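Local coordinates for protein D-alanyl-lipoteichoic acid synthetase (Streptococcus pneumoniae, PDB 3BMA) that belongs to the DltD family and probably takes part in the D-alanylation of lipoteichoic acid during cell wall biogenesis, at residues A61-A64 with N68-Y71; A231-N236 with E342-K347; T237-N240 with E245-F248. The protein carries 1 engineered substitution. All coordinates share one frame; numbering follows the deposited sequence.

Contact 1 of 3, residues A61-A64 with N68-Y71; sequences AVLA and NRSY
Ala64 O accepts a nearly straight hydrogen bond from Arg69 N at 3.1 Å, which closes helix 60-66 as the chain turns toward edge strand 72-76. This bond from residue i+5 to residue i, with the left-handed backbone of Asn68 (phi 48°), is as in a Schellman motif. The turn belongs to the crossover that joins the neighbouring parallel strands 43-47 and 72-76.

The tight part lies along the Arg69 side chain. CG stands beside the backbone N and anti to the carbonyl carbon (chi1 -64°), which sends the extended chain back along the helix: Arg69 CD passes 3.8 Å from Ala64 CA, and the guanidinium slides beneath Leu63, whose CB sits 4.2 Å above the centre of the guanidinium plane. Ala64 CB packs against Tyr71 O at 3.7 Å. The loose side is at the turn, where Asn68 is exposed and directs its CB away from the helix.

Beyond the two segments, Arg69 NH1 forms salt bridges with Asp361 and Asp365, and Tyr71 OH bonds to Asp365. Apolar cover over one guanidinium face would probably strengthen these ion pairs, so that Arg69 ties the helix ending to helix 355-369 by charge, while Leu63 and Tyr71 pack on it.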
ATOM      1  N   ALA C  61      -7.045  31.927 -34.631  1.00 44.44           N
ATOM      2  CA  ALA C  61      -6.237  30.811 -35.115  1.00 41.33           C
ATOM      3  C   ALA C  61      -5.756  31.031 -36.551  1.00 42.38           C
ATOM      4  O   ALA C  61      -4.661  30.603 -36.914  1.00 43.22           O
ATOM      5  CB  ALA C  61      -7.024  29.522 -35.015  1.00 42.22           C
ATOM      6  N   VAL C  62      -6.584  31.696 -37.356  1.00 43.02           N
ATOM      7  CA  VAL C  62      -6.272  31.981 -38.759  1.00 46.37           C
ATOM      8  C   VAL C  62      -5.239  33.109 -38.879  1.00 48.11           C
ATOM      9  O   VAL C  62      -4.257  32.983 -39.620  1.00 54.03           O
ATOM     10  CB  VAL C  62      -7.562  32.308 -39.563  1.00 44.91           C
ATOM     11  CG1 VAL C  62      -7.239  32.735 -40.987  1.00 49.54           C
ATOM     12  CG2 VAL C  62      -8.491  31.107 -39.576  1.00 46.00           C
ATOM     13  N   LEU C  63      -5.453  34.188 -38.126  1.00 47.58           N
ATOM     14  CA  LEU C  63      -4.557  35.349 -38.117  1.00 45.92           C
ATOM     15  C   LEU C  63      -3.149  35.030 -37.620  1.00 47.27           C
ATOM     16  O   LEU C  63      -2.178  35.606 -38.108  1.00 50.26           O
ATOM     17  CB  LEU C  63      -5.144  36.491 -37.279  1.00 45.82           C
ATOM     18  CG  LEU C  63      -6.499  37.107 -37.647  1.00 44.36           C
ATOM     19  CD1 LEU C  63      -6.841  38.209 -36.658  1.00 43.97           C
ATOM     20  CD2 LEU C  63      -6.522  37.644 -39.073  1.00 44.21           C
ATOM     21  N   ALA C  64      -3.043  34.116 -36.656  1.00 45.91           N
ATOM     22  CA  ALA C  64      -1.739  33.709 -36.120  1.00 44.18           C
ATOM     23  C   ALA C  64      -0.910  32.886 -37.109  1.00 43.95           C
ATOM     24  O   ALA C  64       0.322  32.937 -37.085  1.00 45.23           O
ATOM     25  CB  ALA C  64      -1.911  32.954 -34.811  1.00 35.09           C
ATOM     26  N   ASN C  68       2.290  34.551 -39.252  1.00 55.50           N
ATOM     27  CA  ASN C  68       3.434  33.934 -38.559  1.00 54.68           C
ATOM     28  C   ASN C  68       3.786  34.631 -37.240  1.00 49.43           C
ATOM     29  O   ASN C  68       4.916  35.091 -37.033  1.00 49.40           O
ATOM     30  CB  ASN C  68       4.651  33.832 -39.503  1.00 55.91           C
ATOM     31  CG  ASN C  68       5.752  32.915 -38.966  1.00 66.83           C
ATOM     32  OD1 ASN C  68       5.516  32.066 -38.103  1.00 68.90           O
ATOM     33  ND2 ASN C  68       6.965  33.092 -39.481  1.00 73.23           N
ATOM     34  N   ARG C  69       2.795  34.715 -36.358  1.00 45.77           N
ATOM     35  CA  ARG C  69       2.934  35.454 -35.105  1.00 41.77           C
ATOM     36  C   ARG C  69       3.853  34.753 -34.107  1.00 38.44           C
ATOM     37  O   ARG C  69       4.219  33.592 -34.299  1.00 38.56           O
ATOM     38  CB  ARG C  69       1.555  35.731 -34.497  1.00 40.26           C
ATOM     39  CG  ARG C  69       0.698  36.635 -35.365  1.00 42.09           C
ATOM     40  CD  ARG C  69      -0.563  37.067 -34.664  1.00 38.33           C
ATOM     41  NE  ARG C  69      -1.188  38.193 -35.353  1.00 43.99           N
ATOM     42  CZ  ARG C  69      -2.341  38.752 -34.993  1.00 41.08           C
ATOM     43  NH1 ARG C  69      -3.011  38.296 -33.947  1.00 45.27           N
ATOM     44  NH2 ARG C  69      -2.821  39.774 -35.681  1.00 45.23           N
ATOM     45  N   SER C  70       4.223  35.462 -33.044  1.00 40.84           N
ATOM     46  CA  SER C  70       5.098  34.916 -32.000  1.00 42.26           C
ATOM     47  C   SER C  70       4.386  33.917 -31.073  1.00 40.75           C
ATOM     48  O   SER C  70       4.965  33.454 -30.085  1.00 45.17           O
ATOM     49  CB  SER C  70       5.737  36.051 -31.188  1.00 42.84           C
ATOM     50  OG  SER C  70       4.755  36.927 -30.659  1.00 49.28           O
ATOM     51  N   TYR C  71       3.137  33.594 -31.403  1.00 41.70           N
ATOM     52  CA  TYR C  71       2.327  32.650 -30.641  1.00 43.59           C
ATOM     53  C   TYR C  71       1.291  31.962 -31.530  1.00 41.62           C
ATOM     54  O   TYR C  71       0.966  32.456 -32.611  1.00 44.22           O
ATOM     55  CB  TYR C  71       1.631  33.353 -29.464  1.00 42.76           C
ATOM     56  CG  TYR C  71       0.595  34.384 -29.858  1.00 45.71           C
ATOM     57  CD1 TYR C  71       0.942  35.728 -30.004  1.00 41.56           C
ATOM     58  CD2 TYR C  71      -0.738  34.022 -30.067  1.00 47.37           C
ATOM     59  CE1 TYR C  71      -0.007  36.680 -30.367  1.00 43.18           C
ATOM     60  CE2 TYR C  71      -1.690  34.964 -30.439  1.00 56.11           C
ATOM     61  CZ  TYR C  71      -1.319  36.292 -30.581  1.00 49.19           C
ATOM     62  OH  TYR C  71      -2.262  37.227 -30.940  1.00 52.20           O
TER

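Contact 2 of 3, residues A231-N236 with E342-K347; sequences ADAEKN and EPFFMK
Phe344 lays its ring against Ala233 and Glu234 on the last turn of helix 222-235, projecting from a type II beta turn that runs from Glu342 to Phe345. The two sides lie more than a hundred residues apart in the chain, and their meeting joins the loop before helix 355-369 to the C-terminal end of helix 222-235.

In the first shell, Ala233 CB approaches the ring obliquely, 3.6 Å from Phe344 CD2. Glu234 CG touches the far end of the ring, 3.7 Å from Phe344 CZ; its extended chain crosses the phenyl group at about a right angle. The backbone N of Glu234 lies over one ring face, while CB of Pro343 covers the opposite face, offset toward the rim, so that the ring is held between its own turn and the helix.

Further out, the left-handed backbone of Phe344 (phi 66°), at the third position of the turn, sets the direction of its side chain, and a backbone bond with Leu355 anchors the loop. Trp354 touches Ala233 and bonds to the carboxylate of Asp232. The helix end is fastened from within: Asn236 ND2 donates to Asp232 O at 2.7 Å, with that oxygen close to the plane of the asparagine amide.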
ATOM      1  N   ALA C 231     -17.179  41.292 -46.686  1.00 65.82           N
ATOM      2  CA  ALA C 231     -17.795  40.693 -47.873  1.00 64.92           C
ATOM      3  C   ALA C 231     -18.274  39.267 -47.624  1.00 64.76           C
ATOM      4  O   ALA C 231     -19.258  38.826 -48.220  1.00 67.45           O
ATOM      5  CB  ALA C 231     -16.827  40.733 -49.051  1.00 63.64           C
ATOM      6  N   ASP C 232     -17.564  38.556 -46.751  1.00 66.10           N
ATOM      7  CA  ASP C 232     -17.936  37.209 -46.328  1.00 65.63           C
ATOM      8  C   ASP C 232     -19.192  37.254 -45.457  1.00 63.22           C
ATOM      9  O   ASP C 232     -20.083  36.416 -45.592  1.00 58.66           O
ATOM     10  CB  ASP C 232     -16.771  36.561 -45.564  1.00 67.82           C
ATOM     11  CG  ASP C 232     -17.056  35.122 -45.146  1.00 74.78           C
ATOM     12  OD1 ASP C 232     -17.603  34.350 -45.963  1.00 78.35           O
ATOM     13  OD2 ASP C 232     -16.714  34.760 -43.997  1.00 70.87           O
ATOM     14  N   ALA C 233     -19.254  38.255 -44.583  1.00 63.67           N
ATOM     15  CA  ALA C 233     -20.356  38.424 -43.642  1.00 64.96           C
ATOM     16  C   ALA C 233     -21.655  38.890 -44.307  1.00 69.75           C
ATOM     17  O   ALA C 233     -22.736  38.476 -43.895  1.00 71.41           O
ATOM     18  CB  ALA C 233     -19.952  39.374 -42.524  1.00 64.43           C
ATOM     19  N   GLU C 234     -21.543  39.745 -45.324  1.00 72.77           N
ATOM     20  CA  GLU C 234     -22.701  40.210 -46.098  1.00 73.95           C
ATOM     21  C   GLU C 234     -23.312  39.077 -46.917  1.00 73.13           C
ATOM     22  O   GLU C 234     -24.532  39.001 -47.074  1.00 76.72           O
ATOM     23  CB  GLU C 234     -22.305  41.356 -47.032  1.00 75.17           C
ATOM     24  CG  GLU C 234     -22.150  42.709 -46.350  1.00 79.93           C
ATOM     25  CD  GLU C 234     -21.364  43.714 -47.183  1.00 81.31           C
ATOM     26  OE1 GLU C 234     -20.622  43.299 -48.102  1.00 83.29           O
ATOM     27  OE2 GLU C 234     -21.484  44.928 -46.910  1.00 87.46           O
ATOM     28  N   LYS C 235     -22.442  38.204 -47.426  1.00 72.26           N
ATOM     29  CA  LYS C 235     -22.823  37.035 -48.218  1.00 72.91           C
ATOM     30  C   LYS C 235     -23.502  35.962 -47.364  1.00 73.77           C
ATOM     31  O   LYS C 235     -24.325  35.191 -47.861  1.00 75.13           O
ATOM     32  CB  LYS C 235     -21.571  36.456 -48.885  1.00 73.49           C
ATOM     33  CG  LYS C 235     -21.809  35.563 -50.093  1.00 77.18           C
ATOM     34  CD  LYS C 235     -20.504  35.344 -50.854  1.00 80.92           C
ATOM     35  CE  LYS C 235     -20.635  34.271 -51.926  1.00 81.41           C
ATOM     36  NZ  LYS C 235     -20.606  32.895 -51.350  1.00 78.68           N
ATOM     37  N   ASN C 236     -23.159  35.927 -46.077  1.00 74.88           N
ATOM     38  CA  ASN C 236     -23.620  34.872 -45.173  1.00 72.44           C
ATOM     39  C   ASN C 236     -24.618  35.296 -44.086  1.00 71.14           C
ATOM     40  O   ASN C 236     -24.892  34.531 -43.159  1.00 71.43           O
ATOM     41  CB  ASN C 236     -22.417  34.151 -44.559  1.00 72.11           C
ATOM     42  CG  ASN C 236     -21.698  33.274 -45.561  1.00 71.37           C
ATOM     43  OD1 ASN C 236     -22.125  32.155 -45.839  1.00 77.45           O
ATOM     44  ND2 ASN C 236     -20.602  33.778 -46.111  1.00 67.83           N
ATOM     45  N   GLU C 342     -23.499  46.490 -33.301  1.00 54.92           N
ATOM     46  CA  GLU C 342     -22.594  46.702 -34.413  1.00 59.13           C
ATOM     47  C   GLU C 342     -22.778  45.591 -35.447  1.00 62.54           C
ATOM     48  O   GLU C 342     -22.684  44.414 -35.101  1.00 63.86           O
ATOM     49  CB  GLU C 342     -21.149  46.745 -33.906  1.00 59.68           C
ATOM     50  CG  GLU C 342     -20.185  47.492 -34.815  1.00 64.83           C
ATOM     51  CD  GLU C 342     -20.645  48.904 -35.135  1.00 66.97           C
ATOM     52  OE1 GLU C 342     -20.763  49.220 -36.336  1.00 66.16           O
ATOM     53  OE2 GLU C 342     -20.901  49.688 -34.192  1.00 70.12           O
ATOM     54  N   PRO C 343     -23.074  45.961 -36.711  1.00 65.80           N
ATOM     55  CA  PRO C 343     -23.194  44.987 -37.800  1.00 63.68           C
ATOM     56  C   PRO C 343     -21.928  44.154 -37.999  1.00 58.08           C
ATOM     57  O   PRO C 343     -20.822  44.700 -38.059  1.00 51.28           O
ATOM     58  CB  PRO C 343     -23.471  45.863 -39.034  1.00 65.67           C
ATOM     59  CG  PRO C 343     -23.046  47.237 -38.643  1.00 67.96           C
ATOM     60  CD  PRO C 343     -23.348  47.329 -37.185  1.00 69.29           C
ATOM     61  N   PHE C 344     -22.127  42.836 -38.059  1.00 58.34           N
ATOM     62  CA  PHE C 344     -21.085  41.814 -38.280  1.00 60.09           C
ATOM     63  C   PHE C 344     -20.046  41.665 -37.149  1.00 57.69           C
ATOM     64  O   PHE C 344     -18.989  41.062 -37.341  1.00 54.75           O
ATOM     65  CB  PHE C 344     -20.425  41.952 -39.667  1.00 64.37           C
ATOM     66  CG  PHE C 344     -21.403  42.233 -40.782  1.00 71.30           C
ATOM     67  CD1 PHE C 344     -21.251  43.358 -41.585  1.00 74.65           C
ATOM     68  CD2 PHE C 344     -22.487  41.383 -41.016  1.00 75.20           C
ATOM     69  CE1 PHE C 344     -22.152  43.628 -42.614  1.00 74.45           C
ATOM     70  CE2 PHE C 344     -23.392  41.646 -42.040  1.00 77.29           C
ATOM     71  CZ  PHE C 344     -23.224  42.770 -42.839  1.00 72.80           C
ATOM     72  N   PHE C 345     -20.376  42.191 -35.970  1.00 55.41           N
ATOM     73  CA  PHE C 345     -19.589  41.983 -34.754  1.00 53.64           C
ATOM     74  C   PHE C 345     -19.899  40.593 -34.201  1.00 54.35           C
ATOM     75  O   PHE C 345     -19.086  39.982 -33.504  1.00 51.93           O
ATOM     76  CB  PHE C 345     -19.947  43.049 -33.711  1.00 51.85           C
ATOM     77  CG  PHE C 345     -18.901  43.247 -32.645  1.00 53.69           C
ATOM     78  CD1 PHE C 345     -17.888  44.183 -32.818  1.00 51.05           C
ATOM     79  CD2 PHE C 345     -18.936  42.509 -31.461  1.00 51.90           C
ATOM     80  CE1 PHE C 345     -16.922  44.377 -31.839  1.00 49.77           C
ATOM     81  CE2 PHE C 345     -17.968  42.692 -30.476  1.00 50.23           C
ATOM     82  CZ  PHE C 345     -16.959  43.627 -30.666  1.00 54.38           C
ATOM     83  N   MET C 346     -21.089  40.103 -34.535  1.00 55.19           N
ATOM     84  CA  MET C 346     -21.629  38.880 -33.982  1.00 46.16           C
ATOM     85  C   MET C 346     -21.779  37.827 -35.075  1.00 48.12           C
ATOM     86  O   MET C 346     -22.150  38.146 -36.212  1.00 52.43           O
ATOM     87  CB  MET C 346     -22.990  39.188 -33.365  1.00 49.99           C
ATOM     88  CG  MET C 346     -23.253  38.549 -32.018  1.00 57.76           C
ATOM     89  SD  MET C 346     -22.777  39.579 -30.624  1.00 54.33           S
ATOM     90  CE  MET C 346     -21.136  38.930 -30.320  1.00 43.14           C
ATOM     91  N   LYS C 347     -21.475  36.578 -34.732  1.00 45.87           N
ATOM     92  CA  LYS C 347     -21.669  35.449 -35.644  1.00 47.89           C
ATOM     93  C   LYS C 347     -23.095  34.906 -35.506  1.00 48.94           C
ATOM     94  O   LYS C 347     -23.736  34.557 -36.500  1.00 49.29           O
ATOM     95  CB  LYS C 347     -20.628  34.352 -35.380  1.00 46.91           C
ATOM     96  CG  LYS C 347     -20.775  33.087 -36.236  1.00 52.86           C
ATOM     97  CD  LYS C 347     -20.331  33.293 -37.689  1.00 52.43           C
ATOM     98  CE  LYS C 347     -18.954  32.692 -37.957  1.00 54.21           C
ATOM     99  NZ  LYS C 347     -17.863  33.428 -37.272  1.00 49.78           N
TER

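Contact 3 of 3, residues T237-N240 with E245-F248; sequences TSNN and ENYF
Opposite first torsions bring the side chains of Asn239 and Asn246 alongside each other. In Asn239, CG lies between the backbone N and the carbonyl carbon (chi1 64°), which turns its amide toward the start of helix 246-253; in Asn246, CG is anti to the carbonyl carbon (chi1 -70°), so that its amide reaches back to the loop. The two groups slide past one another in opposite directions, their amide planes 68° apart.

Asn246 OD1 enters the bend of the loop and takes two backbone N-H groups. Asn239 N lies 3.1 Å from Asn246 OD1 in a nearly straight bond, although the donor stands above the carbonyl plane of the acceptor; Ser238 N is nearer to Asn246 OD1, 2.8 Å, but the bond is weak because its N-H points well aside. In return, Asn239 ND2 donates to Asn246 O at 3.0 Å, meeting a lone pair in the carbonyl plane. Asn240 ND2 in turn holds the Asn239 amide, donating to Asn239 OD1 at 2.9 Å from almost straight ahead of the carbonyl and bonding as well to Met244 O.

The loop is also held to the preceding helix: Thr237 OG1 bonds to Ala233 O, and Ser238 OG to Lys235 O. Glu245 occupies the N-cap of the following helix.

One cost remains, since Asn239 OD1 and Asn246 OD1, both acceptors, lie only 3.0 Å apart. Their repulsion is probably outweighed by the N-H groups directed at each oxygen, and these bonds argue for the modelled orientation of both amides, leaving the loop joined to the helix start mainly by polar contacts.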
ATOM      1  N   THR C 237     -25.150  36.512 -44.196  1.00 72.82           N
ATOM      2  CA  THR C 237     -26.247  36.967 -43.333  1.00 74.24           C
ATOM      3  C   THR C 237     -27.463  37.350 -44.187  1.00 75.14           C
ATOM      4  O   THR C 237     -28.176  38.314 -43.885  1.00 76.10           O
ATOM      5  CB  THR C 237     -25.835  38.156 -42.421  1.00 73.67           C
ATOM      6  OG1 THR C 237     -25.347  39.237 -43.224  1.00 75.30           O
ATOM      7  CG2 THR C 237     -24.761  37.740 -41.410  1.00 70.40           C
ATOM      8  N   SER C 238     -27.693  36.569 -45.241  1.00 77.21           N
ATOM      9  CA  SER C 238     -28.708  36.859 -46.258  1.00 76.78           C
ATOM     10  C   SER C 238     -30.147  36.631 -45.793  1.00 76.54           C
ATOM     11  O   SER C 238     -30.992  37.517 -45.943  1.00 79.30           O
ATOM     12  CB  SER C 238     -28.445  36.038 -47.526  1.00 76.51           C
ATOM     13  OG  SER C 238     -27.142  36.270 -48.032  1.00 74.37           O
ATOM     14  N   ASN C 239     -30.413  35.457 -45.218  1.00 72.56           N
ATOM     15  CA  ASN C 239     -31.785  35.004 -44.931  1.00 68.34           C
ATOM     16  C   ASN C 239     -32.553  35.717 -43.801  1.00 66.67           C
ATOM     17  O   ASN C 239     -33.717  35.399 -43.544  1.00 64.80           O
ATOM     18  CB  ASN C 239     -31.819  33.477 -44.735  1.00 70.08           C
ATOM     19  CG  ASN C 239     -31.008  33.002 -43.525  1.00 71.16           C
ATOM     20  OD1 ASN C 239     -30.427  33.794 -42.779  1.00 71.67           O
ATOM     21  ND2 ASN C 239     -30.971  31.691 -43.334  1.00 68.37           N
ATOM     22  N   ASN C 240     -31.901  36.672 -43.140  1.00 65.67           N
ATOM     23  CA  ASN C 240     -32.502  37.414 -42.030  1.00 65.53           C
ATOM     24  C   ASN C 240     -32.038  38.870 -41.968  1.00 68.03           C
ATOM     25  O   ASN C 240     -30.991  39.224 -42.515  1.00 66.32           O
ATOM     26  CB  ASN C 240     -32.223  36.711 -40.695  1.00 64.17           C
ATOM     27  CG  ASN C 240     -30.757  36.785 -40.279  1.00 63.04           C
ATOM     28  OD1 ASN C 240     -30.382  37.612 -39.448  1.00 61.80           O
ATOM     29  ND2 ASN C 240     -29.926  35.920 -40.859  1.00 51.75           N
ATOM     30  N   GLU C 245     -25.866  34.554 -38.870  1.00 60.15           N
ATOM     31  CA  GLU C 245     -25.400  33.651 -39.924  1.00 62.18           C
ATOM     32  C   GLU C 245     -26.561  32.846 -40.508  1.00 62.43           C
ATOM     33  O   GLU C 245     -27.509  32.514 -39.792  1.00 61.56           O
ATOM     34  CB  GLU C 245     -24.331  32.702 -39.375  1.00 62.90           C
ATOM     35  CG  GLU C 245     -23.421  32.097 -40.440  1.00 74.08           C
ATOM     36  CD  GLU C 245     -23.095  30.631 -40.192  1.00 85.21           C
ATOM     37  OE1 GLU C 245     -23.106  30.188 -39.020  1.00 89.00           O
ATOM     38  OE2 GLU C 245     -22.824  29.919 -41.182  1.00 90.06           O
ATOM     39  N   ASN C 246     -26.477  32.548 -41.806  1.00 65.33           N
ATOM     40  CA  ASN C 246     -27.514  31.809 -42.535  1.00 67.02           C
ATOM     41  C   ASN C 246     -27.810  30.427 -41.960  1.00 67.63           C
ATOM     42  O   ASN C 246     -28.973  30.041 -41.819  1.00 66.58           O
ATOM     43  CB  ASN C 246     -27.136  31.677 -44.015  1.00 66.92           C
ATOM     44  CG  ASN C 246     -27.210  32.998 -44.765  1.00 65.89           C
ATOM     45  OD1 ASN C 246     -27.843  33.956 -44.313  1.00 57.60           O
ATOM     46  ND2 ASN C 246     -26.561  33.052 -45.923  1.00 65.30           N
ATOM     47  N   TYR C 247     -26.744  29.704 -41.624  1.00 70.43           N
ATOM     48  CA  TYR C 247     -26.827  28.340 -41.110  1.00 73.47           C
ATOM     49  C   TYR C 247     -27.451  28.301 -39.714  1.00 69.88           C
ATOM     50  O   TYR C 247     -28.273  27.431 -39.426  1.00 69.93           O
ATOM     51  CB  TYR C 247     -25.430  27.721 -41.078  1.00 80.92           C
ATOM     52  CG  TYR C 247     -25.310  26.388 -41.781  1.00 87.47           C
ATOM     53  CD1 TYR C 247     -25.086  26.323 -43.160  1.00 89.91           C
ATOM     54  CD2 TYR C 247     -25.397  25.192 -41.069  1.00 92.37           C
ATOM     55  CE1 TYR C 247     -24.965  25.098 -43.814  1.00 92.90           C
ATOM     56  CE2 TYR C 247     -25.278  23.959 -41.713  1.00 95.02           C
ATOM     57  CZ  TYR C 247     -25.062  23.920 -43.084  1.00 92.65           C
ATOM     58  OH  TYR C 247     -24.944  22.703 -43.724  1.00 87.16           O
ATOM     59  N   PHE C 248     -27.065  29.252 -38.862  1.00 67.29           N
ATOM     60  CA  PHE C 248     -27.569  29.333 -37.487  1.00 66.11           C
ATOM     61  C   PHE C 248     -29.034  29.768 -37.408  1.00 68.55           C
ATOM     62  O   PHE C 248     -29.797  29.235 -36.597  1.00 67.77           O
ATOM     63  CB  PHE C 248     -26.701  30.270 -36.635  1.00 60.70           C
ATOM     64  CG  PHE C 248     -27.150  30.375 -35.200  1.00 56.19           C
ATOM     65  CD1 PHE C 248     -26.739  29.433 -34.263  1.00 58.03           C
ATOM     66  CD2 PHE C 248     -27.992  31.408 -34.784  1.00 53.11           C
ATOM     67  CE1 PHE C 248     -27.154  29.518 -32.938  1.00 58.79           C
ATOM     68  CE2 PHE C 248     -28.411  31.501 -33.460  1.00 50.96           C
ATOM     69  CZ  PHE C 248     -27.993  30.555 -32.537  1.00 56.62           C
TER

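In the fold
Contacts 2 and 3 adjoin, their centres 9 Å apart, and share the passage from helix 222-235 to helix 246-253. Probable backbone hydrogen bonds join them: Asn236 O with Asn246 N at 2.9 Å, and Lys347 O with Glu245 N at 3.2 Å. Phe344 CE2 also packs on Thr237 OG1 at 3.3 Å, so the 342-347 loop touches the interhelical link at both ends, at Thr237 and at Glu245. Contact 1 stands apart, its centre 22 Å from that of contact 2 and 28 Å from that of contact 3. An indirect route runs through helix 355-369, whose first residue, Leu355, bonds to Phe344 and whose Asp361 pairs with Arg69.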